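Local coordinates for protein peptidase (Yersinia bercovieri, PDB 5NYW) that is of unknown function but belongs to the proteasome beta-subunit family of Ntn-hydrolases and probably represents an ancestral, self-assembling relative of the proteasome and HslV, at residues Ala78-Ala83 with Gly124-His129; Leu52-Ser57 with Arg92-Arg97; Gly190-Val195 with Gln208-Glu213; Ala5-Ser10 with Leu162-Pro167. All blocks are in the same frame, centred on the assembly; numbering follows the deposited sequence.

Contact 1: Ala78-Ala83 with Gly124-His129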
loop_
_atom_site.group_PDB
_atom_site.type_symbol
_atom_site.label_atom_id
_atom_site.label_comp_id
_atom_site.label_asym_id
_atom_site.label_seq_id
_atom_site.Cartn_x
_atom_site.Cartn_y
_atom_site.Cartn_z
ATOM N N ALA L 78 -38.705 3.082 6.808
ATOM C CA ALA L 78 -39.936 3.346 6.059
ATOM C C ALA L 78 -40.447 2.128 5.279
ATOM O O ALA L 78 -41.654 1.985 5.079
ATOM C CB ALA L 78 -39.739 4.530 5.122
ATOM N N SER L 79 -39.533 1.266 4.834
ATOM C CA SER L 79 -39.895 0.074 4.058
ATOM C C SER L 79 -39.108 -1.168 4.489
ATOM O O SER L 79 -38.110 -1.081 5.203
ATOM C CB SER L 79 -39.675 0.319 2.564
ATOM O OG SER L 79 -38.297 0.468 2.269
ATOM N N MET L 80 -39.577 -2.327 4.049
ATOM C CA MET L 80 -38.916 -3.589 4.326
ATOM C C MET L 80 -37.530 -3.616 3.685
ATOM O O MET L 80 -36.607 -4.251 4.202
ATOM C CB MET L 80 -39.764 -4.747 3.799
ATOM C CG MET L 80 -39.457 -6.106 4.404
ATOM S SD MET L 80 -39.888 -6.105 6.137
ATOM C CE MET L 80 -41.605 -5.671 5.962
ATOM N N TYR L 81 -37.384 -2.906 2.570
ATOM C CA TYR L 81 -36.100 -2.821 1.891
ATOM C C TYR L 81 -35.056 -2.158 2.786
ATOM O O TYR L 81 -33.895 -2.587 2.814
ATOM C CB TYR L 81 -36.224 -2.051 0.563
ATOM C CG TYR L 81 -34.913 -2.010 -0.169
ATOM C CD1 TYR L 81 -34.001 -0.982 0.063
ATOM C CD2 TYR L 81 -34.560 -3.024 -1.061
ATOM C CE1 TYR L 81 -32.776 -0.952 -0.574
ATOM C CE2 TYR L 81 -33.337 -3.001 -1.717
ATOM C CZ TYR L 81 -32.446 -1.951 -1.460
ATOM O OH TYR L 81 -31.217 -1.887 -2.080
ATOM N N GLU L 82 -35.470 -1.103 3.495
ATOM C CA GLU L 82 -34.593 -0.388 4.423
ATOM C C GLU L 82 -34.310 -1.248 5.637
ATOM O O GLU L 82 -33.213 -1.247 6.176
ATOM C CB GLU L 82 -35.226 0.936 4.868
ATOM C CG GLU L 82 -35.488 1.927 3.741
ATOM C CD GLU L 82 -36.033 3.246 4.252
ATOM O OE1 GLU L 82 -36.220 3.370 5.482
ATOM O OE2 GLU L 82 -36.297 4.150 3.426
ATOM N N ALA L 83 -35.305 -2.022 6.041
ATOM C CA ALA L 83 -35.124 -2.959 7.129
ATOM C C ALA L 83 -34.029 -3.967 6.750
ATOM O O ALA L 83 -33.179 -4.307 7.568
ATOM C CB ALA L 83 -36.416 -3.652 7.440
ATOM N N GLY L 124 -46.977 -3.954 0.498
ATOM C CA GLY L 124 -47.407 -5.338 0.567
ATOM C C GLY L 124 -46.408 -6.186 1.332
ATOM O O GLY L 124 -45.520 -5.683 2.007
ATOM N N LEU L 125 -46.573 -7.492 1.253
ATOM C CA LEU L 125 -45.667 -8.406 1.920
ATOM C C LEU L 125 -44.311 -8.401 1.283
ATOM O O LEU L 125 -44.210 -8.395 0.063
ATOM C CB LEU L 125 -46.210 -9.813 1.865
ATOM C CG LEU L 125 -47.659 -9.916 2.261
ATOM C CD1 LEU L 125 -48.052 -11.308 1.893
ATOM C CD2 LEU L 125 -47.815 -9.641 3.741
ATOM N N ARG L 126 -43.261 -8.412 2.097
ATOM C CA ARG L 126 -41.915 -8.561 1.554
ATOM C C ARG L 126 -41.121 -9.570 2.380
ATOM O O ARG L 126 -41.297 -9.674 3.592
ATOM C CB ARG L 126 -41.200 -7.210 1.496
ATOM C CG ARG L 126 -41.944 -6.203 0.657
ATOM C CD ARG L 126 -41.198 -4.893 0.465
ATOM N NE ARG L 126 -40.133 -4.993 -0.529
ATOM C CZ ARG L 126 -39.438 -3.951 -0.969
ATOM N NH1 ARG L 126 -39.719 -2.734 -0.512
ATOM N NH2 ARG L 126 -38.483 -4.114 -1.883
ATOM N N LEU L 127 -40.271 -10.334 1.702
ATOM C CA LEU L 127 -39.465 -11.386 2.326
ATOM C C LEU L 127 -38.039 -11.359 1.780
ATOM O O LEU L 127 -37.861 -11.346 0.569
ATOM C CB LEU L 127 -40.090 -12.759 2.074
ATOM C CG LEU L 127 -39.278 -13.994 2.476
ATOM C CD1 LEU L 127 -39.035 -14.016 3.967
ATOM C CD2 LEU L 127 -39.938 -15.294 1.994
ATOM N N PHE L 128 -37.036 -11.336 2.663
ATOM C CA PHE L 128 -35.621 -11.281 2.256
ATOM C C PHE L 128 -34.780 -12.405 2.843
ATOM O O PHE L 128 -35.076 -12.940 3.925
ATOM C CB PHE L 128 -34.925 -9.953 2.661
ATOM C CG PHE L 128 -35.490 -8.711 1.995
ATOM C CD1 PHE L 128 -36.715 -8.177 2.382
ATOM C CD2 PHE L 128 -34.825 -8.129 0.929
ATOM C CE1 PHE L 128 -37.229 -7.049 1.765
ATOM C CE2 PHE L 128 -35.343 -7.023 0.295
ATOM C CZ PHE L 128 -36.548 -6.477 0.713
ATOM N N HIS L 129 -33.727 -12.762 2.114
ATOM C CA HIS L 129 -32.675 -13.623 2.634
ATOM C C HIS L 129 -31.390 -12.805 2.756
ATOM O O HIS L 129 -30.834 -12.405 1.742
ATOM C CB HIS L 129 -32.488 -14.863 1.722
ATOM C CG HIS L 129 -31.317 -15.731 2.080
ATOM N ND1 HIS L 129 -31.045 -16.916 1.422
ATOM C CD2 HIS L 129 -30.327 -15.587 2.993
ATOM C CE1 HIS L 129 -29.961 -17.466 1.928
ATOM N NE2 HIS L 129 -29.498 -16.673 2.881
#
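Met-80 and Tyr-81, in the first turn of helix 80-98, pack on Arg-126 and Phe-128 of strand 126-130 in a buried helix-on-sheet contact made by side-chain packing. Strand alternation chooses the partners: Arg-126 and Phe-128 rise toward the helix, while Leu-127 points from the other face to Ala-5 and Arg-7 of strand 2-7. Met-80 touches both strand residues. With CG anti to its backbone N (chi1 -160°), its first methylenes lie against them, CG 3.6 Å from Arg-126 CB and 3.6 Å from Phe-128 CE1; Met-80 CG meets the phenyl ring at its edge, near the ring plane. The methionine and arginine chains slide past each other in opposite directions, which brings Met-80 CB to 3.6 Å from Arg-126 CD. Arginine suits this position because its methylene stem serves as apolar surface while its charged end goes on to a salt bridge between NE and OE2 of Glu-138. The guanidinium runs under the start of the helix, with NH1 3.7 Å from Tyr-81 CB and Tyr-81 N above one face, toward its rim. Phe-128 CZ reaches Tyr-81 CA at 3.9 Å, and Phe-136 meets both aromatic rings. At the helix start, Ser-79 occupies the N-cap position, its OG accepting a weak bond from Glu-82 N. Helix against sheet, with a second sheet behind, is the layering of the alpha-beta-beta-alpha sandwich of Ntn-hydrolases.

Contact 2: Leu52-Ser57 with Arg92-Arg97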
loop_
_atom_site.group_PDB
_atom_site.type_symbol
_atom_site.label_atom_id
_atom_site.label_comp_id
_atom_site.label_asym_id
_atom_site.label_seq_id
_atom_site.Cartn_x
_atom_site.Cartn_y
_atom_site.Cartn_z
ATOM N N LEU L 52 -24.560 -19.135 16.595
ATOM C CA LEU L 52 -25.482 -18.654 17.615
ATOM C C LEU L 52 -24.997 -17.350 18.241
ATOM O O LEU L 52 -25.803 -16.466 18.510
ATOM C CB LEU L 52 -25.695 -19.715 18.698
ATOM C CG LEU L 52 -26.645 -19.311 19.831
ATOM C CD1 LEU L 52 -28.050 -19.079 19.332
ATOM C CD2 LEU L 52 -26.639 -20.345 20.936
ATOM N N ALA L 53 -23.694 -17.232 18.483
ATOM C CA ALA L 53 -23.124 -15.994 19.044
ATOM C C ALA L 53 -23.387 -14.793 18.116
ATOM O O ALA L 53 -23.701 -13.687 18.579
ATOM C CB ALA L 53 -21.613 -16.153 19.303
ATOM N N THR L 54 -23.262 -15.023 16.808
ATOM C CA THR L 54 -23.502 -13.982 15.817
ATOM C C THR L 54 -24.963 -13.537 15.740
ATOM O O THR L 54 -25.250 -12.358 15.896
ATOM C CB THR L 54 -23.075 -14.438 14.423
ATOM O OG1 THR L 54 -21.705 -14.834 14.455
ATOM C CG2 THR L 54 -23.260 -13.309 13.419
ATOM N N THR L 55 -25.894 -14.468 15.531
ATOM C CA THR L 55 -27.292 -14.062 15.370
ATOM C C THR L 55 -27.882 -13.476 16.658
ATOM O O THR L 55 -28.659 -12.518 16.597
ATOM C CB THR L 55 -28.182 -15.222 14.866
ATOM O OG1 THR L 55 -28.274 -16.269 15.846
ATOM C CG2 THR L 55 -27.655 -15.763 13.546
ATOM N N GLN L 56 -27.522 -14.023 17.820
ATOM C CA GLN L 56 -28.049 -13.464 19.065
ATOM C C GLN L 56 -27.602 -12.014 19.245
ATOM O O GLN L 56 -28.402 -11.184 19.678
ATOM C CB GLN L 56 -27.612 -14.264 20.304
ATOM C CG GLN L 56 -28.538 -15.356 20.797
ATOM C CD GLN L 56 -28.092 -15.881 22.160
ATOM O OE1 GLN L 56 -26.986 -15.600 22.590
ATOM N NE2 GLN L 56 -28.966 -16.598 22.858
ATOM N N SER L 57 -26.349 -11.699 18.902
ATOM C CA SER L 57 -25.882 -10.315 19.010
ATOM C C SER L 57 -26.637 -9.441 18.038
ATOM O O SER L 57 -27.051 -8.342 18.386
ATOM C CB SER L 57 -24.367 -10.181 18.755
ATOM O OG SER L 57 -23.607 -10.302 19.954
ATOM N N ARG L 92 -22.722 -7.246 9.267
ATOM C CA ARG L 92 -21.302 -6.900 9.059
ATOM C C ARG L 92 -20.644 -6.353 10.331
ATOM O O ARG L 92 -19.498 -6.685 10.629
ATOM C CB ARG L 92 -21.139 -5.875 7.920
ATOM C CG ARG L 92 -21.323 -6.447 6.522
ATOM C CD ARG L 92 -21.010 -5.443 5.372
ATOM N NE ARG L 92 -21.955 -4.323 5.262
ATOM C CZ ARG L 92 -23.027 -4.321 4.458
ATOM N NH1 ARG L 92 -23.330 -5.399 3.727
ATOM N NH2 ARG L 92 -23.828 -3.258 4.408
ATOM N N GLU L 93 -21.376 -5.527 11.076
ATOM C CA GLU L 93 -20.888 -4.947 12.329
ATOM C C GLU L 93 -20.490 -6.003 13.353
ATOM O O GLU L 93 -19.438 -5.915 13.988
ATOM C CB GLU L 93 -21.961 -4.049 12.941
ATOM C CG GLU L 93 -21.630 -3.557 14.327
ATOM C CD GLU L 93 -22.809 -2.855 14.991
ATOM O OE1 GLU L 93 -22.672 -2.432 16.154
ATOM O OE2 GLU L 93 -23.885 -2.748 14.369
ATOM N N VAL L 94 -21.374 -6.977 13.548
ATOM C CA VAL L 94 -21.147 -8.040 14.512
ATOM C C VAL L 94 -20.030 -9.000 14.076
ATOM O O VAL L 94 -19.167 -9.345 14.881
ATOM C CB VAL L 94 -22.438 -8.812 14.755
ATOM C CG1 VAL L 94 -22.174 -10.080 15.555
ATOM C CG2 VAL L 94 -23.436 -7.898 15.451
ATOM N N ILE L 95 -20.011 -9.393 12.803
ATOM C CA ILE L 95 -18.970 -10.305 12.326
ATOM C C ILE L 95 -17.570 -9.689 12.389
ATOM O O ILE L 95 -16.625 -10.319 12.880
ATOM C CB ILE L 95 -19.248 -10.765 10.885
ATOM C CG1 ILE L 95 -20.431 -11.720 10.881
ATOM C CG2 ILE L 95 -18.040 -11.482 10.296
ATOM C CD1 ILE L 95 -20.795 -12.228 9.513
ATOM N N ASN L 96 -17.447 -8.444 11.945
ATOM C CA ASN L 96 -16.160 -7.766 11.965
ATOM C C ASN L 96 -15.682 -7.526 13.392
ATOM O O ASN L 96 -14.478 -7.544 13.659
ATOM C CB ASN L 96 -16.225 -6.461 11.177
ATOM C CG ASN L 96 -16.310 -6.700 9.677
ATOM O OD1 ASN L 96 -16.168 -7.835 9.205
ATOM N ND2 ASN L 96 -16.505 -5.629 8.919
ATOM N N ARG L 97 -16.622 -7.278 14.300
ATOM C CA ARG L 97 -16.276 -7.097 15.708
ATOM C C ARG L 97 -15.758 -8.417 16.301
ATOM O O ARG L 97 -14.686 -8.443 16.899
ATOM C CB ARG L 97 -17.487 -6.603 16.516
ATOM C CG ARG L 97 -17.218 -6.447 18.007
ATOM C CD ARG L 97 -18.520 -6.370 18.808
ATOM N NE ARG L 97 -19.194 -7.673 18.827
ATOM C CZ ARG L 97 -20.416 -7.907 19.301
ATOM N NH1 ARG L 97 -21.135 -6.922 19.819
ATOM N NH2 ARG L 97 -20.918 -9.142 19.269
#
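Thr-54 and Ser-57 of helix 52-65 face Val-94, Ile-95 and Arg-97 of helix 80-98, and the contact divides into a small van der Waals patch and one polar link. The two short helical segments pass 9.5 Å apart with their directions 138° from each other, about midway between perpendicular and antiparallel. In the van der Waals part, Val-94 points at the other helix, its CG1 set anti to the backbone N (chi1 170°). This methyl sits 3.9 Å from Ser-57 CB and also rests on the carbonyl O of Thr-54 at 3.8 Å, while Thr-54 CG2 lies 4.0 Å from Val-94 CG1 and 4.1 Å from Ile-95 CG1. Small and branched residues suit such a spot: they fill the space between the backbones without pushing them apart. Threonine also has a second use, since its methyl faces helix 80-98 while OG1 bonds to the carbonyl O of Phe-110. In the polar part, Arg-97 NH2 donates to Ser-57 OG over 3.0 Å, fairly straight at 159° and in the plane of the guanidinium. A bend at chi3 lets the long arginine bring its edge to the short serine. Ser-57 OG and Arg-97 NH1 are also each hydrogen-bonded to the hydroxyl of Tyr-81 of a neighbouring subunit. The bond between the helices probably holds serine and arginine in position to grip that hydroxyl together, so this helix packing lies next to a subunit interface.

Contact 3: Gly190-Val195 with Gln208-Glu213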
loop_
_atom_site.group_PDB
_atom_site.type_symbol
_atom_site.label_atom_id
_atom_site.label_comp_id
_atom_site.label_asym_id
_atom_site.label_seq_id
_atom_site.Cartn_x
_atom_site.Cartn_y
_atom_site.Cartn_z
ATOM N N GLY L 190 -34.286 -30.242 15.395
ATOM C CA GLY L 190 -35.021 -30.784 16.522
ATOM C C GLY L 190 -36.154 -29.907 17.017
ATOM O O GLY L 190 -36.190 -28.701 16.776
ATOM N N LEU L 191 -37.119 -30.558 17.652
ATOM C CA LEU L 191 -38.226 -29.905 18.317
ATOM C C LEU L 191 -37.696 -29.235 19.570
ATOM O O LEU L 191 -36.626 -29.588 20.042
ATOM C CB LEU L 191 -39.330 -30.919 18.672
ATOM C CG LEU L 191 -40.207 -31.527 17.562
ATOM C CD1 LEU L 191 -41.122 -32.666 18.092
ATOM C CD2 LEU L 191 -40.997 -30.470 16.831
ATOM N N PRO L 192 -38.424 -28.254 20.119
ATOM C CA PRO L 192 -39.699 -27.675 19.692
ATOM C C PRO L 192 -39.562 -26.796 18.451
ATOM O O PRO L 192 -38.470 -26.308 18.127
ATOM C CB PRO L 192 -40.102 -26.817 20.885
ATOM C CG PRO L 192 -38.801 -26.455 21.537
ATOM C CD PRO L 192 -37.961 -27.684 21.396
ATOM N N LEU L 193 -40.694 -26.521 17.822
ATOM C CA LEU L 193 -40.745 -25.653 16.657
ATOM C C LEU L 193 -41.300 -24.301 17.052
ATOM O O LEU L 193 -42.000 -24.173 18.058
ATOM C CB LEU L 193 -41.621 -26.264 15.564
ATOM C CG LEU L 193 -41.293 -27.626 14.961
ATOM C CD1 LEU L 193 -42.278 -27.919 13.827
ATOM C CD2 LEU L 193 -39.828 -27.747 14.489
ATOM N N ASP L 194 -40.962 -23.278 16.286
ATOM C CA ASP L 194 -41.632 -21.989 16.431
ATOM C C ASP L 194 -42.160 -21.629 15.064
ATOM O O ASP L 194 -41.412 -21.625 14.085
ATOM C CB ASP L 194 -40.682 -20.928 16.989
ATOM C CG ASP L 194 -40.319 -21.184 18.461
ATOM O OD1 ASP L 194 -41.224 -21.299 19.330
ATOM O OD2 ASP L 194 -39.111 -21.306 18.744
ATOM N N VAL L 195 -43.471 -21.433 14.988
ATOM C CA VAL L 195 -44.155 -21.153 13.737
ATOM C C VAL L 195 -45.061 -19.919 13.828
ATOM O O VAL L 195 -45.425 -19.463 14.914
ATOM C CB VAL L 195 -45.010 -22.368 13.296
ATOM C CG1 VAL L 195 -44.178 -23.645 13.242
ATOM C CG2 VAL L 195 -46.195 -22.550 14.222
ATOM N N GLN L 208 -48.974 -16.802 16.275
ATOM C CA GLN L 208 -47.644 -17.331 16.559
ATOM C C GLN L 208 -47.758 -18.526 17.495
ATOM O O GLN L 208 -48.445 -18.444 18.508
ATOM C CB GLN L 208 -46.756 -16.303 17.209
ATOM C CG GLN L 208 -45.343 -16.797 17.298
ATOM C CD GLN L 208 -44.526 -16.042 18.308
ATOM O OE1 GLN L 208 -44.990 -15.064 18.898
ATOM N NE2 GLN L 208 -43.294 -16.492 18.520
ATOM N N TYR L 209 -47.060 -19.620 17.193
ATOM C CA TYR L 209 -47.261 -20.872 17.932
ATOM C C TYR L 209 -45.963 -21.602 18.264
ATOM O O TYR L 209 -45.077 -21.722 17.413
ATOM C CB TYR L 209 -48.131 -21.810 17.095
ATOM C CG TYR L 209 -49.474 -21.258 16.697
ATOM C CD1 TYR L 209 -50.462 -21.009 17.641
ATOM C CD2 TYR L 209 -49.736 -20.917 15.369
ATOM C CE1 TYR L 209 -51.698 -20.486 17.265
ATOM C CE2 TYR L 209 -50.962 -20.384 14.990
ATOM C CZ TYR L 209 -51.935 -20.176 15.943
ATOM O OH TYR L 209 -53.150 -19.657 15.567
ATOM N N ARG L 210 -45.883 -22.158 19.471
ATOM C CA ARG L 210 -44.797 -23.083 19.806
ATOM C C ARG L 210 -45.250 -24.541 19.709
ATOM O O ARG L 210 -46.183 -24.971 20.383
ATOM C CB ARG L 210 -44.237 -22.821 21.211
ATOM C CG ARG L 210 -43.284 -23.935 21.676
ATOM C CD ARG L 210 -42.248 -23.477 22.673
ATOM N NE ARG L 210 -41.126 -22.770 22.057
ATOM C CZ ARG L 210 -39.983 -22.521 22.689
ATOM N NH1 ARG L 210 -38.998 -21.884 22.075
ATOM N NH2 ARG L 210 -39.821 -22.919 23.939
ATOM N N ILE L 211 -44.575 -25.305 18.868
ATOM C CA ILE L 211 -44.932 -26.701 18.675
ATOM C C ILE L 211 -43.978 -27.651 19.376
ATOM O O ILE L 211 -42.849 -27.863 18.923
ATOM C CB ILE L 211 -44.985 -27.018 17.186
ATOM C CG1 ILE L 211 -46.127 -26.219 16.550
ATOM C CG2 ILE L 211 -45.189 -28.502 16.960
ATOM C CD1 ILE L 211 -46.142 -26.273 15.072
ATOM N N THR L 212 -44.454 -28.252 20.465
ATOM C CA THR L 212 -43.652 -29.216 21.215
ATOM C C THR L 212 -43.984 -30.604 20.745
ATOM O O THR L 212 -44.854 -30.777 19.889
ATOM C CB THR L 212 -43.909 -29.191 22.719
ATOM O OG1 THR L 212 -45.181 -29.796 22.991
ATOM C CG2 THR L 212 -43.826 -27.771 23.273
ATOM N N GLU L 213 -43.281 -31.577 21.320
ATOM C CA GLU L 213 -43.471 -33.003 21.040
ATOM C C GLU L 213 -44.911 -33.460 21.362
ATOM O O GLU L 213 -45.391 -34.464 20.840
ATOM C CB GLU L 213 -42.463 -33.841 21.848
ATOM C CG GLU L 213 -42.645 -33.666 23.370
ATOM C CD GLU L 213 -41.586 -34.359 24.228
ATOM O OE1 GLU L 213 -40.918 -35.288 23.731
ATOM O OE2 GLU L 213 -41.441 -33.984 25.416
HETATM O O HOH W 1 -43.570 -19.295 18.874
#
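Asp-194 holds CG beside its backbone N (chi1 -70°), and Arg-210 carries CG anti to its own N before bending at chi3 (-79°); together these turns lay the two side chains alongside, pointing the same way. Their salt bridge is two-pronged: Arg-210 NE donates to the syn side of Asp-194 OD1 at 3.1 Å, and NH1 makes a weak bond to OD2 at 3.4 Å, with the two flat groups nearly coplanar. Asp-194 OD1 also accepts from a water that takes a weak bond from Gln-208 NE2, and Arg-210 NH2 goes on to Asp-142 of a neighbouring subunit. Pro-192, which follows a cis peptide bond, sets CG over the centre of the guanidinium, 4.2 Å above its plane. The backbone beneath is an antiparallel beta hairpin in one sheet of the Ntn sandwich: strand 208-211 is outermost within this chain, and 193-199 pairs on with 11-23. Leu-193 and Ile-211 form one hydrogen-bonded pair, Val-195 and Tyr-209 the next. Between them, Asp-194 and Arg-210 form a non-hydrogen-bonded pair; sharing a face, these opposite charges can join. In the Val-195 pair, the N bonds to Tyr-209 O at 2.9 Å and the O accepts from Tyr-209 N at 2.8 Å. On the other face, beta-branched Val-195 and Ile-211 interlock, CG1 to CD1 at 3.8 Å, while Val-195 CG2 packs 3.5 Å from Tyr-209 CB. Apolar residues suit this face, which Met-172, Leu-176 and Met-179 of helix 168-185 cover.

Contact 4: Ala5-Ser10 with Leu162-Pro167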
loop_
_atom_site.group_PDB
_atom_site.type_symbol
_atom_site.label_atom_id
_atom_site.label_comp_id
_atom_site.label_asym_id
_atom_site.label_seq_id
_atom_site.Cartn_x
_atom_site.Cartn_y
_atom_site.Cartn_z
ATOM N N ALA L 5 -39.352 -19.657 5.282
ATOM C CA ALA L 5 -40.326 -18.587 5.204
ATOM C C ALA L 5 -40.916 -18.575 3.813
ATOM O O ALA L 5 -40.204 -18.744 2.836
ATOM C CB ALA L 5 -39.686 -17.253 5.542
ATOM N N MET L 6 -42.220 -18.361 3.734
ATOM C CA MET L 6 -42.936 -18.387 2.474
ATOM C C MET L 6 -43.715 -17.093 2.258
ATOM O O MET L 6 -44.417 -16.632 3.162
ATOM C CB MET L 6 -43.900 -19.578 2.433
ATOM C CG MET L 6 -43.248 -20.925 2.634
ATOM S SD MET L 6 -44.430 -22.219 3.062
ATOM C CE MET L 6 -43.406 -23.686 3.001
ATOM N N ARG L 7 -43.559 -16.493 1.082
ATOM C CA ARG L 7 -44.346 -15.319 0.709
ATOM C C ARG L 7 -45.378 -15.653 -0.358
ATOM O O ARG L 7 -45.024 -15.919 -1.507
ATOM C CB ARG L 7 -43.443 -14.192 0.214
ATOM C CG ARG L 7 -44.181 -12.957 -0.283
ATOM C CD ARG L 7 -43.192 -11.966 -0.873
ATOM N NE ARG L 7 -43.836 -10.840 -1.553
ATOM C CZ ARG L 7 -44.064 -10.777 -2.863
ATOM N NH1 ARG L 7 -44.648 -9.707 -3.372
ATOM N NH2 ARG L 7 -43.696 -11.773 -3.665
ATOM N N LEU L 8 -46.652 -15.583 0.018
ATOM C CA LEU L 8 -47.761 -15.938 -0.859
ATOM C C LEU L 8 -48.607 -14.711 -1.118
ATOM O O LEU L 8 -48.358 -13.664 -0.528
ATOM C CB LEU L 8 -48.615 -17.033 -0.237
ATOM C CG LEU L 8 -47.801 -18.135 0.425
ATOM C CD1 LEU L 8 -48.584 -18.690 1.586
ATOM C CD2 LEU L 8 -47.449 -19.212 -0.591
ATOM N N SER L 9 -49.586 -14.831 -2.010
ATOM C CA SER L 9 -50.449 -13.701 -2.340
ATOM C C SER L 9 -51.266 -13.213 -1.141
ATOM O O SER L 9 -51.532 -12.013 -1.011
ATOM C CB SER L 9 -51.372 -14.056 -3.507
ATOM O OG SER L 9 -52.131 -15.214 -3.229
ATOM N N SER L 10 -51.675 -14.144 -0.282
ATOM C CA SER L 10 -52.549 -13.825 0.850
ATOM C C SER L 10 -51.833 -13.588 2.189
ATOM O O SER L 10 -52.472 -13.211 3.170
ATOM C CB SER L 10 -53.596 -14.938 1.014
ATOM O OG SER L 10 -53.000 -16.222 0.977
ATOM N N LEU L 162 -45.885 -26.105 -3.159
ATOM C CA LEU L 162 -46.006 -24.671 -2.885
ATOM C C LEU L 162 -45.852 -23.855 -4.165
ATOM O O LEU L 162 -44.977 -24.127 -4.993
ATOM C CB LEU L 162 -44.969 -24.196 -1.848
ATOM C CG LEU L 162 -45.174 -22.757 -1.312
ATOM C CD1 LEU L 162 -46.275 -22.678 -0.252
ATOM C CD2 LEU L 162 -43.898 -22.105 -0.779
ATOM N N SER L 163 -46.746 -22.882 -4.330
ATOM C CA SER L 163 -46.658 -21.863 -5.374
ATOM C C SER L 163 -47.160 -20.566 -4.759
ATOM O O SER L 163 -47.743 -20.585 -3.668
ATOM C CB SER L 163 -47.464 -22.250 -6.616
ATOM O OG SER L 163 -48.836 -22.412 -6.310
ATOM N N TYR L 164 -46.958 -19.445 -5.446
ATOM C CA TYR L 164 -47.331 -18.127 -4.912
ATOM C C TYR L 164 -48.805 -18.050 -4.490
ATOM O O TYR L 164 -49.168 -17.292 -3.585
ATOM C CB TYR L 164 -47.018 -17.044 -5.953
ATOM C CG TYR L 164 -47.259 -15.609 -5.524
ATOM C CD1 TYR L 164 -46.432 -14.996 -4.588
ATOM C CD2 TYR L 164 -48.304 -14.852 -6.075
ATOM C CE1 TYR L 164 -46.636 -13.672 -4.205
ATOM C CE2 TYR L 164 -48.523 -13.532 -5.686
ATOM C CZ TYR L 164 -47.683 -12.947 -4.752
ATOM O OH TYR L 164 -47.876 -11.635 -4.363
ATOM N N ASP L 165 -49.647 -18.852 -5.135
ATOM C CA ASP L 165 -51.090 -18.786 -4.903
ATOM C C ASP L 165 -51.619 -19.804 -3.894
ATOM O O ASP L 165 -52.817 -19.850 -3.647
ATOM C CB ASP L 165 -51.825 -18.969 -6.231
ATOM C CG ASP L 165 -51.666 -17.776 -7.148
ATOM O OD1 ASP L 165 -51.863 -16.630 -6.684
ATOM O OD2 ASP L 165 -51.324 -17.987 -8.330
ATOM N N THR L 166 -50.734 -20.595 -3.296
ATOM C CA THR L 166 -51.129 -21.529 -2.251
ATOM C C THR L 166 -51.711 -20.745 -1.089
ATOM O O THR L 166 -51.086 -19.814 -0.595
ATOM C CB THR L 166 -49.920 -22.380 -1.732
ATOM O OG1 THR L 166 -49.355 -23.150 -2.798
ATOM C CG2 THR L 166 -50.334 -23.327 -0.606
ATOM N N PRO L 167 -52.908 -21.118 -0.640
ATOM C CA PRO L 167 -53.517 -20.480 0.535
ATOM C C PRO L 167 -52.666 -20.686 1.795
ATOM O O PRO L 167 -51.930 -21.674 1.864
ATOM C CB PRO L 167 -54.877 -21.180 0.659
ATOM C CG PRO L 167 -54.804 -22.372 -0.227
ATOM C CD PRO L 167 -53.828 -22.049 -1.308
HETATM O O HOH W 2 -47.477 -11.236 -1.879
#
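Leu-8, following Arg-7 of strand 2-7, packs its side chain against the loop 162-167. CB starts 3.4 Å from the carbonyl O of Tyr-164. CG lies next to Thr-166 O, and the branch CD1 comes to 3.5 Å from that same oxygen. The other branch, CD2, ends 3.4 Å from Ser-163 O and 3.7 Å from Leu-162 CD1, where the two leucines meet at about a right angle. Leucine suits the place because its two methyls reach different parts of the loop. Leu-162 also reaches back to the strand, its CD2 3.7 Å from Met-6 CG. One backbone bond crosses: Ser-9 N donates to Tyr-164 O at 3.0 Å. The Tyr-164 ring, swung across by CG anti to the backbone N (chi1 -176°), spreads one face over the Leu-8/Ser-9 peptide, with Ser-9 N above the ring centre. Tyr-164 CE1 lies 3.5 Å from Arg-7 NH2, the ring and guanidinium planes 40° apart, while Arg-7 NE bonds to Leu-125 O. A type I beta turn from Ser-163 to Thr-166 shapes the loop, a helix-to-helix connection between helices 155-161 and 168-185 that packs on the end of a sheet strand in the Ntn sandwich.

How the contacts relate
Contacts 1 and 2 share helix 80-98: the first uses its start, the second a later turn, with centres 21 Å apart. Contacts 3 and 4 both reach the sheet containing strands 2-7 and 193-199, their centres also 21 Å apart. Contact 1 uses the sheet containing strand 126-130 and touches contact 4 through Leu-125, whose O meets Arg-7 NE and whose side chain packs on Leu-8; contacts 2 and 4 fall on opposite sides of the chain's centre. Along the sequence, contacts 1 and 2 interleave, both nest within the long loop closed by contact 4, and contact 3 follows. The set thus spans the layered sandwich, while contacts 1, 2 and 3 also reach neighbouring subunits.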